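Local structure of diaminopropionate ammonia-lyase (Escherichia coli, 4D9M) at residues L6-A11 with A348-H353; H226-A231 with H254-E259; A263-R268 with L289-P294. The protein catalyses the pyridoxal-phosphate-dependent alpha,beta-elimination of both L- and D-2,3-diaminopropionate, yielding pyruvate and ammonia. One frame throughout, in Å; residues are numbered along the deposited sequence.

Interaction 2 is the core contact: two adjacent parallel strands, 226-230 and 254-260, zipped by backbone hydrogen bonds with its centre about 10 Å from that of the chain. Interaction 1 lies farther out, about 21 Å from the chain centre, yet is buried too; it packs strand 8-12, at one margin of the same sheet, on the end of helix 338-351 through methyl groups and one water. Interaction 3, partly buried, differs in being covalent, a disulfide tying helix 265-272 to a loop beside the cofactor. E259 of interaction 2 probably hydrogen-bonds I266 and Y267 of interaction 3, and the Y267 side chain packs against D9 and A11 of interaction 1.

Interaction 1 (L6-A11 with A348-H353)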
loop_
_atom_site.group_PDB
_atom_site.type_symbol
_atom_site.label_atom_id
_atom_site.label_comp_id
_atom_site.label_asym_id
_atom_site.label_seq_id
_atom_site.Cartn_x
_atom_site.Cartn_y
_atom_site.Cartn_z
ATOM N N LEU B 6 13.162 -12.560 9.873
ATOM C CA LEU B 6 11.968 -13.393 9.903
ATOM C C LEU B 6 12.409 -14.817 9.625
ATOM O O LEU B 6 13.373 -15.034 8.877
ATOM C CB LEU B 6 10.948 -12.929 8.860
ATOM C CG LEU B 6 10.459 -11.475 8.933
ATOM C CD1 LEU B 6 9.440 -11.193 7.839
ATOM C CD2 LEU B 6 9.889 -11.118 10.305
ATOM N N LYS B 7 11.725 -15.786 10.232
ATOM C CA LYS B 7 12.055 -17.194 10.015
ATOM C C LYS B 7 11.819 -17.549 8.556
ATOM O O LYS B 7 10.687 -17.491 8.064
ATOM C CB LYS B 7 11.242 -18.120 10.928
ATOM C CG LYS B 7 11.536 -19.602 10.725
ATOM C CD LYS B 7 10.567 -20.487 11.493
ATOM N N ILE B 8 12.909 -17.883 7.869
ATOM C CA ILE B 8 12.845 -18.398 6.507
ATOM C C ILE B 8 13.837 -19.556 6.344
ATOM O O ILE B 8 15.002 -19.357 5.989
ATOM C CB ILE B 8 13.049 -17.292 5.443
ATOM C CG1 ILE B 8 14.119 -16.292 5.885
ATOM C CG2 ILE B 8 11.737 -16.555 5.178
ATOM C CD1 ILE B 8 14.572 -15.356 4.790
ATOM N N ASP B 9 13.359 -20.763 6.645
ATOM C CA ASP B 9 14.174 -21.968 6.586
ATOM C C ASP B 9 14.119 -22.540 5.185
ATOM O O ASP B 9 13.033 -22.786 4.648
ATOM C CB ASP B 9 13.668 -23.026 7.574
ATOM C CG ASP B 9 13.866 -22.629 9.027
ATOM O OD1 ASP B 9 14.919 -22.051 9.371
ATOM O OD2 ASP B 9 12.960 -22.921 9.836
ATOM N N ILE B 10 15.295 -22.754 4.603
ATOM C CA ILE B 10 15.401 -23.318 3.264
ATOM C C ILE B 10 15.976 -24.737 3.341
ATOM O O ILE B 10 16.930 -24.999 4.084
ATOM C CB ILE B 10 16.258 -22.424 2.342
ATOM C CG1 ILE B 10 15.721 -20.989 2.341
ATOM C CG2 ILE B 10 16.296 -22.973 0.920
ATOM C CD1 ILE B 10 16.781 -19.935 2.083
ATOM N N ALA B 11 15.373 -25.651 2.592
ATOM C CA ALA B 11 15.884 -27.007 2.486
ATOM C C ALA B 11 15.956 -27.421 1.025
ATOM O O ALA B 11 14.960 -27.341 0.299
ATOM C CB ALA B 11 15.015 -27.975 3.277
ATOM N N ALA B 348 11.184 -10.316 -0.346
ATOM C CA ALA B 348 11.300 -9.119 0.479
ATOM C C ALA B 348 11.928 -9.406 1.838
ATOM O O ALA B 348 12.678 -8.578 2.348
ATOM C CB ALA B 348 9.948 -8.450 0.643
ATOM N N ALA B 349 11.624 -10.568 2.421
ATOM C CA ALA B 349 12.173 -10.946 3.731
ATOM C C ALA B 349 13.676 -11.216 3.654
ATOM O O ALA B 349 14.430 -10.780 4.524
ATOM C CB ALA B 349 11.437 -12.149 4.311
ATOM N N VAL B 350 14.090 -11.935 2.610
ATOM C CA VAL B 350 15.500 -12.175 2.320
ATOM C C VAL B 350 16.264 -10.857 2.167
ATOM O O VAL B 350 17.350 -10.699 2.721
ATOM C CB VAL B 350 15.692 -13.029 1.045
ATOM C CG1 VAL B 350 17.169 -13.117 0.674
ATOM C CG2 VAL B 350 15.119 -14.426 1.242
ATOM N N HIS B 351 15.681 -9.912 1.431
ATOM C CA HIS B 351 16.339 -8.636 1.137
ATOM C C HIS B 351 16.759 -7.881 2.373
ATOM O O HIS B 351 17.869 -7.334 2.432
ATOM C CB HIS B 351 15.457 -7.761 0.247
ATOM C CG HIS B 351 16.051 -6.408 -0.052
ATOM N ND1 HIS B 351 15.585 -5.274 0.506
ATOM C CD2 HIS B 351 17.128 -6.038 -0.860
ATOM C CE1 HIS B 351 16.315 -4.228 0.069
ATOM N NE2 HIS B 351 17.261 -4.698 -0.766
ATOM N N TYR B 352 15.881 -7.851 3.371
ATOM C CA TYR B 352 16.133 -7.076 4.581
ATOM C C TYR B 352 16.780 -7.896 5.698
ATOM O O TYR B 352 16.957 -7.417 6.821
ATOM C CB TYR B 352 14.833 -6.445 5.075
ATOM C CG TYR B 352 14.274 -5.366 4.179
ATOM C CD1 TYR B 352 14.864 -4.108 4.121
ATOM C CD2 TYR B 352 13.140 -5.598 3.405
ATOM C CE1 TYR B 352 14.352 -3.113 3.306
ATOM C CE2 TYR B 352 12.616 -4.610 2.588
ATOM C CZ TYR B 352 13.225 -3.370 2.542
ATOM O OH TYR B 352 12.709 -2.382 1.731
ATOM N N HIS B 353 17.123 -9.138 5.380
ATOM C CA HIS B 353 17.716 -10.046 6.346
ATOM C C HIS B 353 19.175 -9.721 6.515
ATOM O O HIS B 353 19.837 -9.343 5.544
ATOM C CB HIS B 353 17.531 -11.488 5.883
ATOM C CG HIS B 353 17.611 -12.504 6.998
ATOM N ND1 HIS B 353 18.780 -12.986 7.454
ATOM C CD2 HIS B 353 16.608 -13.128 7.742
ATOM C CE1 HIS B 353 18.542 -13.874 8.442
ATOM N NE2 HIS B 353 17.213 -13.957 8.618
HETATM O O HOH W 1 14.001 -11.128 7.340
#
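L6 and A349 are the closest backbone positions, their CA atoms 6.6 Å apart, and the chain 6-11 then draws off from the helix end, since the CA atoms of I8 and V350 are already 8.0 Å apart. I8 makes the tightest apolar touch, through one methyl. Its CD1 lies 3.7 Å from V350 CG2, the two side chains crossing at about a right angle, and the same CD1 stands 4.2 Å from H353 CD2. I8 CG1 sits between the backbone N and the carbonyl carbon (chi1 39°), a torsion that sends the branch ending in CD1 into the angle between V350 and the imidazole. L6 adds a looser touch, CD1 to A349 CB at 4.2 Å. The element being packed is strand 8-12, which within this chain is outermost in the mixed sheet and runs antiparallel to 308-312, while V316 of helix 314-325 also meets both L6 and I8. The helix 338-351 presents its C-terminal end, and Y352 is the first residue to leave helical backbone angles. Polar linkage is by water: it accepts from L6 N at 3.0 Å and donates to A349 O at 2.9 Å, bridging the two main chains. The H353 ring, with CG anti to its backbone N (chi1 -158°), turns an edge to the strand side, where L6 O lies near the ring plane, 3.9 Å from CD2. H353 ND1 is hydrogen-bonded to the backbone N of Q355, which helps fix the ring's rotation, and H353 N bonds to V350 O.

Interaction 2 (H226-A231 with H254-E259); sequences HVLLQA and HSIIVE
V227 O is gripped twice from the neighbouring strand: I256 N donates to it at 2.7 Å, nearly straight at the hydrogen and almost along the C=O axis, while S255 CA offers a CA-H...O contact at 3.3 Å. I256 O repeats the pattern one step on, taking L229 N at 2.8 Å and the CA-H of L228. Bonds from V227 N to H254 O, V258 N to L229 O and A231 N to V258 O complete the parallel pairing, H226 level with H254 and Q230 with V258. The short strand axes keep a 26° twist. The topology is a beta-alpha-beta unit, strand 226-230, helix 235-248 and strand 254-260, and the helix lies on the L229 and S255 face, touching both. On the other face, L228 and I256 run side by side, with L228 CD2 3.8 Å from I256 CB, and helix 338-351 packs against L228, Q230 and V258. At the strand starts the two histidines point the same way. H226 CG lies anti to the carbonyl carbon (chi1 -67°), which lays the ring beside H254; the imidazole planes are tilted by only 24° but displaced, with little overlap. H254 CB, rather than its ring, lies over the H226 ring, 3.7 Å from its centroid in a CH-pi contact. Replacing H226 by an alanine would probably leave H254 CB without the ring face it rests on and the carbonyl of L363 without its NE2 partner. H254 NE2 pairs with Q308, and buried Q230 NE2 is satisfied by the carbonyls of I374 and S339. Near the cofactor, A231 CB meets I257 CG2 at 3.8 Å.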
loop_
_atom_site.group_PDB
_atom_site.type_symbol
_atom_site.label_atom_id
_atom_site.label_comp_id
_atom_site.label_asym_id
_atom_site.label_seq_id
_atom_site.Cartn_x
_atom_site.Cartn_y
_atom_site.Cartn_z
ATOM N N HIS B 226 13.750 -18.761 -12.089
ATOM C CA HIS B 226 13.145 -19.151 -10.824
ATOM C C HIS B 226 11.641 -19.119 -10.870
ATOM O O HIS B 226 11.041 -18.319 -11.593
ATOM C CB HIS B 226 13.618 -18.227 -9.702
ATOM C CG HIS B 226 15.083 -18.353 -9.375
ATOM N ND1 HIS B 226 16.052 -17.920 -10.203
ATOM C CD2 HIS B 226 15.728 -18.868 -8.253
ATOM C CE1 HIS B 226 17.256 -18.156 -9.650
ATOM N NE2 HIS B 226 17.059 -18.741 -8.458
ATOM N N VAL B 227 11.022 -20.000 -10.091
ATOM C CA VAL B 227 9.614 -19.875 -9.760
ATOM C C VAL B 227 9.387 -20.145 -8.275
ATOM O O VAL B 227 9.933 -21.097 -7.712
ATOM C CB VAL B 227 8.691 -20.730 -10.670
ATOM C CG1 VAL B 227 8.902 -22.227 -10.461
ATOM C CG2 VAL B 227 7.230 -20.343 -10.462
ATOM N N LEU B 228 8.618 -19.265 -7.643
ATOM C CA LEU B 228 8.195 -19.447 -6.263
ATOM C C LEU B 228 6.738 -19.900 -6.277
ATOM O O LEU B 228 5.875 -19.225 -6.853
ATOM C CB LEU B 228 8.334 -18.138 -5.492
ATOM C CG LEU B 228 9.740 -17.583 -5.258
ATOM C CD1 LEU B 228 9.698 -16.064 -5.265
ATOM C CD2 LEU B 228 10.294 -18.084 -3.934
ATOM N N LEU B 229 6.475 -21.057 -5.676
ATOM C CA LEU B 229 5.122 -21.612 -5.628
ATOM C C LEU B 229 4.688 -21.836 -4.198
ATOM O O LEU B 229 5.286 -22.641 -3.475
ATOM C CB LEU B 229 5.032 -22.917 -6.423
ATOM C CG LEU B 229 5.363 -22.801 -7.918
ATOM C CD1 LEU B 229 5.449 -24.171 -8.570
ATOM C CD2 LEU B 229 4.352 -21.910 -8.625
ATOM N N GLN B 230 3.666 -21.093 -3.780
ATOM C CA GLN B 230 3.070 -21.297 -2.469
ATOM C C GLN B 230 2.331 -22.631 -2.466
ATOM O O GLN B 230 1.877 -23.104 -3.512
ATOM C CB GLN B 230 2.144 -20.136 -2.057
ATOM C CG GLN B 230 1.077 -19.737 -3.068
ATOM C CD GLN B 230 1.587 -18.738 -4.092
ATOM O OE1 GLN B 230 2.253 -19.106 -5.064
ATOM N NE2 GLN B 230 1.273 -17.469 -3.881
ATOM N N ALA B 231 2.228 -23.239 -1.290
ATOM C CA ALA B 231 1.605 -24.547 -1.184
ATOM C C ALA B 231 0.709 -24.673 0.034
ATOM O O ALA B 231 1.049 -24.206 1.126
ATOM C CB ALA B 231 2.664 -25.640 -1.177
ATOM N N HIS B 254 14.844 -23.112 -11.232
ATOM C CA HIS B 254 15.061 -23.124 -9.796
ATOM C C HIS B 254 13.743 -22.855 -9.104
ATOM O O HIS B 254 13.386 -21.706 -8.816
ATOM C CB HIS B 254 16.121 -22.100 -9.404
ATOM C CG HIS B 254 16.757 -22.369 -8.063
ATOM N ND1 HIS B 254 18.066 -22.667 -7.929
ATOM C CD2 HIS B 254 16.215 -22.387 -6.779
ATOM C CE1 HIS B 254 18.349 -22.863 -6.624
ATOM N NE2 HIS B 254 17.216 -22.687 -5.922
ATOM N N SER B 255 13.008 -23.933 -8.845
ATOM C CA SER B 255 11.666 -23.839 -8.302
ATOM C C SER B 255 11.651 -23.974 -6.783
ATOM O O SER B 255 12.172 -24.947 -6.227
ATOM C CB SER B 255 10.759 -24.885 -8.942
ATOM O OG SER B 255 11.198 -26.196 -8.646
ATOM N N ILE B 256 11.041 -22.989 -6.130
ATOM C CA ILE B 256 11.001 -22.917 -4.678
ATOM C C ILE B 256 9.564 -23.031 -4.150
ATOM O O ILE B 256 8.686 -22.245 -4.498
ATOM C CB ILE B 256 11.655 -21.616 -4.169
ATOM C CG1 ILE B 256 13.114 -21.534 -4.623
ATOM C CG2 ILE B 256 11.559 -21.521 -2.650
ATOM C CD1 ILE B 256 13.671 -20.128 -4.667
ATOM N N ILE B 257 9.346 -24.020 -3.296
ATOM C CA ILE B 257 8.037 -24.242 -2.701
ATOM C C ILE B 257 7.956 -23.489 -1.380
ATOM O O ILE B 257 8.823 -23.641 -0.509
ATOM C CB ILE B 257 7.741 -25.750 -2.523
ATOM C CG1 ILE B 257 7.936 -26.502 -3.848
ATOM C CG2 ILE B 257 6.346 -25.977 -1.960
ATOM C CD1 ILE B 257 7.272 -25.873 -5.061
ATOM N N VAL B 258 6.918 -22.667 -1.249
ATOM C CA VAL B 258 6.758 -21.808 -0.077
ATOM C C VAL B 258 5.563 -22.249 0.773
ATOM O O VAL B 258 4.455 -22.398 0.267
ATOM C CB VAL B 258 6.600 -20.324 -0.480
ATOM C CG1 VAL B 258 6.585 -19.433 0.749
ATOM C CG2 VAL B 258 7.715 -19.894 -1.426
ATOM N N GLU B 259 5.807 -22.447 2.066
ATOM C CA GLU B 259 4.762 -22.821 3.018
ATOM C C GLU B 259 4.811 -22.019 4.312
ATOM O O GLU B 259 5.887 -21.595 4.737
ATOM C CB GLU B 259 4.865 -24.306 3.361
ATOM C CG GLU B 259 4.172 -25.227 2.381
ATOM C CD GLU B 259 4.406 -26.679 2.719
ATOM O OE1 GLU B 259 5.584 -27.059 2.932
ATOM O OE2 GLU B 259 3.415 -27.438 2.781
#

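Interaction 3 (A263-R268 with L289-P294). With 0JO (2-{[(E)-{3-hydroxy-2-methyl-5-[(phosphonooxy)methyl]pyridin-4-yl}methylidene]amino}prop-2-enoic acid), chain D.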
loop_
_atom_site.group_PDB
_atom_site.type_symbol
_atom_site.label_atom_id
_atom_site.label_comp_id
_atom_site.label_asym_id
_atom_site.label_seq_id
_atom_site.Cartn_x
_atom_site.Cartn_y
_atom_site.Cartn_z
ATOM N N ALA B 263 1.890 -24.887 9.132
ATOM C CA ALA B 263 1.326 -25.923 8.265
ATOM C C ALA B 263 2.237 -26.282 7.084
ATOM O O ALA B 263 1.784 -26.355 5.935
ATOM C CB ALA B 263 -0.057 -25.506 7.775
ATOM N N ASP B 264 3.516 -26.524 7.372
ATOM C CA ASP B 264 4.488 -26.867 6.332
ATOM C C ASP B 264 4.576 -28.383 6.089
ATOM O O ASP B 264 5.579 -29.024 6.412
ATOM C CB ASP B 264 5.867 -26.248 6.636
ATOM C CG ASP B 264 6.460 -26.722 7.964
ATOM O OD1 ASP B 264 5.694 -26.981 8.921
ATOM O OD2 ASP B 264 7.702 -26.830 8.052
ATOM N N CYS B 265 3.520 -28.943 5.506
ATOM C CA CYS B 265 3.432 -30.388 5.284
ATOM C C CYS B 265 4.352 -30.878 4.162
ATOM O O CYS B 265 4.917 -31.970 4.247
ATOM C CB CYS B 265 1.980 -30.814 5.016
ATOM S SG CYS B 265 1.262 -30.232 3.458
ATOM N N ILE B 266 4.497 -30.067 3.119
ATOM C CA ILE B 266 5.324 -30.426 1.973
ATOM C C ILE B 266 6.810 -30.230 2.282
ATOM O O ILE B 266 7.647 -31.018 1.837
ATOM C CB ILE B 266 4.866 -29.684 0.699
ATOM C CG1 ILE B 266 3.577 -30.334 0.182
ATOM C CG2 ILE B 266 5.941 -29.715 -0.382
ATOM C CD1 ILE B 266 2.634 -29.380 -0.517
ATOM N N TYR B 267 7.124 -29.193 3.060
ATOM C CA TYR B 267 8.476 -28.989 3.579
ATOM C C TYR B 267 8.916 -30.188 4.417
ATOM O O TYR B 267 9.974 -30.767 4.165
ATOM C CB TYR B 267 8.554 -27.703 4.412
ATOM C CG TYR B 267 9.925 -27.417 4.993
ATOM C CD1 TYR B 267 10.860 -26.666 4.282
ATOM C CD2 TYR B 267 10.288 -27.891 6.256
ATOM C CE1 TYR B 267 12.116 -26.401 4.807
ATOM C CE2 TYR B 267 11.541 -27.631 6.789
ATOM C CZ TYR B 267 12.451 -26.884 6.061
ATOM O OH TYR B 267 13.697 -26.619 6.585
ATOM N N ARG B 268 8.100 -30.548 5.409
ATOM C CA ARG B 268 8.393 -31.670 6.302
ATOM C C ARG B 268 8.475 -32.991 5.536
ATOM O O ARG B 268 9.317 -33.837 5.842
ATOM C CB ARG B 268 7.353 -31.767 7.424
ATOM C CG ARG B 268 7.412 -30.640 8.444
ATOM C CD ARG B 268 6.169 -30.644 9.322
ATOM N NE ARG B 268 6.169 -29.544 10.285
ATOM C CZ ARG B 268 5.366 -29.463 11.345
ATOM N NH1 ARG B 268 4.480 -30.421 11.597
ATOM N NH2 ARG B 268 5.451 -28.419 12.161
ATOM N N LEU B 289 -3.307 -22.087 2.664
ATOM C CA LEU B 289 -2.038 -22.805 2.752
ATOM C C LEU B 289 -1.968 -23.736 3.968
ATOM O O LEU B 289 -0.910 -24.291 4.285
ATOM C CB LEU B 289 -0.858 -21.824 2.709
ATOM C CG LEU B 289 -0.842 -20.818 1.550
ATOM C CD1 LEU B 289 0.381 -19.917 1.597
ATOM C CD2 LEU B 289 -0.933 -21.517 0.205
ATOM N N ALA B 290 -3.105 -23.905 4.639
ATOM C CA ALA B 290 -3.236 -24.889 5.712
ATOM C C ALA B 290 -3.139 -26.296 5.129
ATOM O O ALA B 290 -3.589 -26.546 4.009
ATOM C CB ALA B 290 -4.555 -24.706 6.453
ATOM N N CYS B 291 -2.543 -27.206 5.888
ATOM C CA CYS B 291 -2.328 -28.564 5.414
ATOM C C CYS B 291 -2.281 -29.534 6.579
ATOM O O CYS B 291 -1.526 -29.337 7.535
ATOM C CB CYS B 291 -1.028 -28.650 4.608
ATOM S SG CYS B 291 -0.738 -30.251 3.816
ATOM N N GLY B 292 -3.106 -30.569 6.499
ATOM C CA GLY B 292 -3.048 -31.668 7.447
ATOM C C GLY B 292 -2.327 -32.807 6.761
ATOM O O GLY B 292 -1.246 -33.220 7.186
ATOM N N GLU B 293 -2.933 -33.301 5.684
ATOM C CA GLU B 293 -2.318 -34.314 4.838
ATOM C C GLU B 293 -2.075 -33.734 3.445
ATOM O O GLU B 293 -2.978 -33.142 2.855
ATOM C CB GLU B 293 -3.197 -35.570 4.758
ATOM C CG GLU B 293 -3.209 -36.415 6.026
ATOM N N PRO B 294 -0.845 -33.889 2.922
ATOM C CA PRO B 294 -0.503 -33.407 1.580
ATOM C C PRO B 294 -1.297 -34.103 0.471
ATOM O O PRO B 294 -1.815 -35.203 0.673
ATOM C CB PRO B 294 0.986 -33.757 1.445
ATOM C CG PRO B 294 1.481 -33.894 2.841
ATOM C CD PRO B 294 0.326 -34.454 3.616
HETATM O O 0JO D . -9.401 -22.878 -1.929
HETATM C C 0JO D . -9.133 -23.685 -1.009
HETATM O OXT 0JO D . -10.031 -24.321 -0.396
HETATM C CA 0JO D . -7.723 -23.872 -0.648
HETATM C CB 0JO D . -7.305 -24.879 0.113
HETATM N N 0JO D . -6.865 -22.951 -1.116
HETATM C C4A 0JO D . -5.683 -23.178 -1.523
HETATM C C4 0JO D . -4.852 -22.050 -2.024
HETATM C C3 0JO D . -5.421 -20.796 -2.225
HETATM O O3 0JO D . -6.741 -20.572 -1.959
HETATM C C2 0JO D . -4.627 -19.757 -2.698
HETATM C C2A 0JO D . -5.221 -18.401 -2.916
HETATM N N1 0JO D . -3.317 -19.940 -2.972
HETATM C C6 0JO D . -2.749 -21.138 -2.797
HETATM C C5 0JO D . -3.496 -22.211 -2.319
HETATM C C5A 0JO D . -2.788 -23.529 -2.137
HETATM O OP4 0JO D . -3.096 -24.376 -3.232
HETATM P P 0JO D . -3.055 -25.965 -3.027
HETATM O OP3 0JO D . -1.671 -26.235 -2.500
HETATM O OP1 0JO D . -3.332 -26.475 -4.417
HETATM O OP2 0JO D . -4.133 -26.250 -2.003
#
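A disulfide between C265, in the first turn of helix 265-272, and C291, in the loop leading to helix 296-305, staples this part of the active-site surround. The SG atoms of C265 and C291 are 2.0 Å apart and the C-S-S-C torsion is 85°, close to the unstrained right angle. C265 SG stands between its own backbone N and carbonyl carbon, a torsion (chi1 68°) that turns the sulfur toward C291; C291 meets it with SG anti to the backbone N. P294 closes one side of the bridge, its CG lying 3.7 Å from C265 SG, while V233 touches C291. A second point of contact is A263 CB, set 3.6 Å from C291 N and close to A290 CA, where the two backbones have their nearest CA pair, A263 and A290, 5.3 Å apart. Between A263 and C265 the chain bends in an inverse gamma turn centred on D264, with a weak C265 N to A263 O bond. The first turn of the helix is held by E259 of strand 254-260, whose OE2 probably accepts from I266 N and OE1 from Y267 N. From the N-cap position, D264 OD1 reaches R268 NE in the first turn (2.9 Å), a salt bridge. This is the setting of a fold-type II pyridoxal-phosphate enzyme, here caught with an aminoacrylate Schiff base of the cofactor. L289 reaches that group from above the pyridine plane, beyond the ring's rim: its CD2 lies 3.5 Å from 0JO C6 and close to C5A, the carbon bearing the phosphate ester. G232, G234 and M236 supply backbone N-H groups to the ligand. The side chain of A290 is about 5 Å from that of D120, the inferred proton acceptor for the L-isomer.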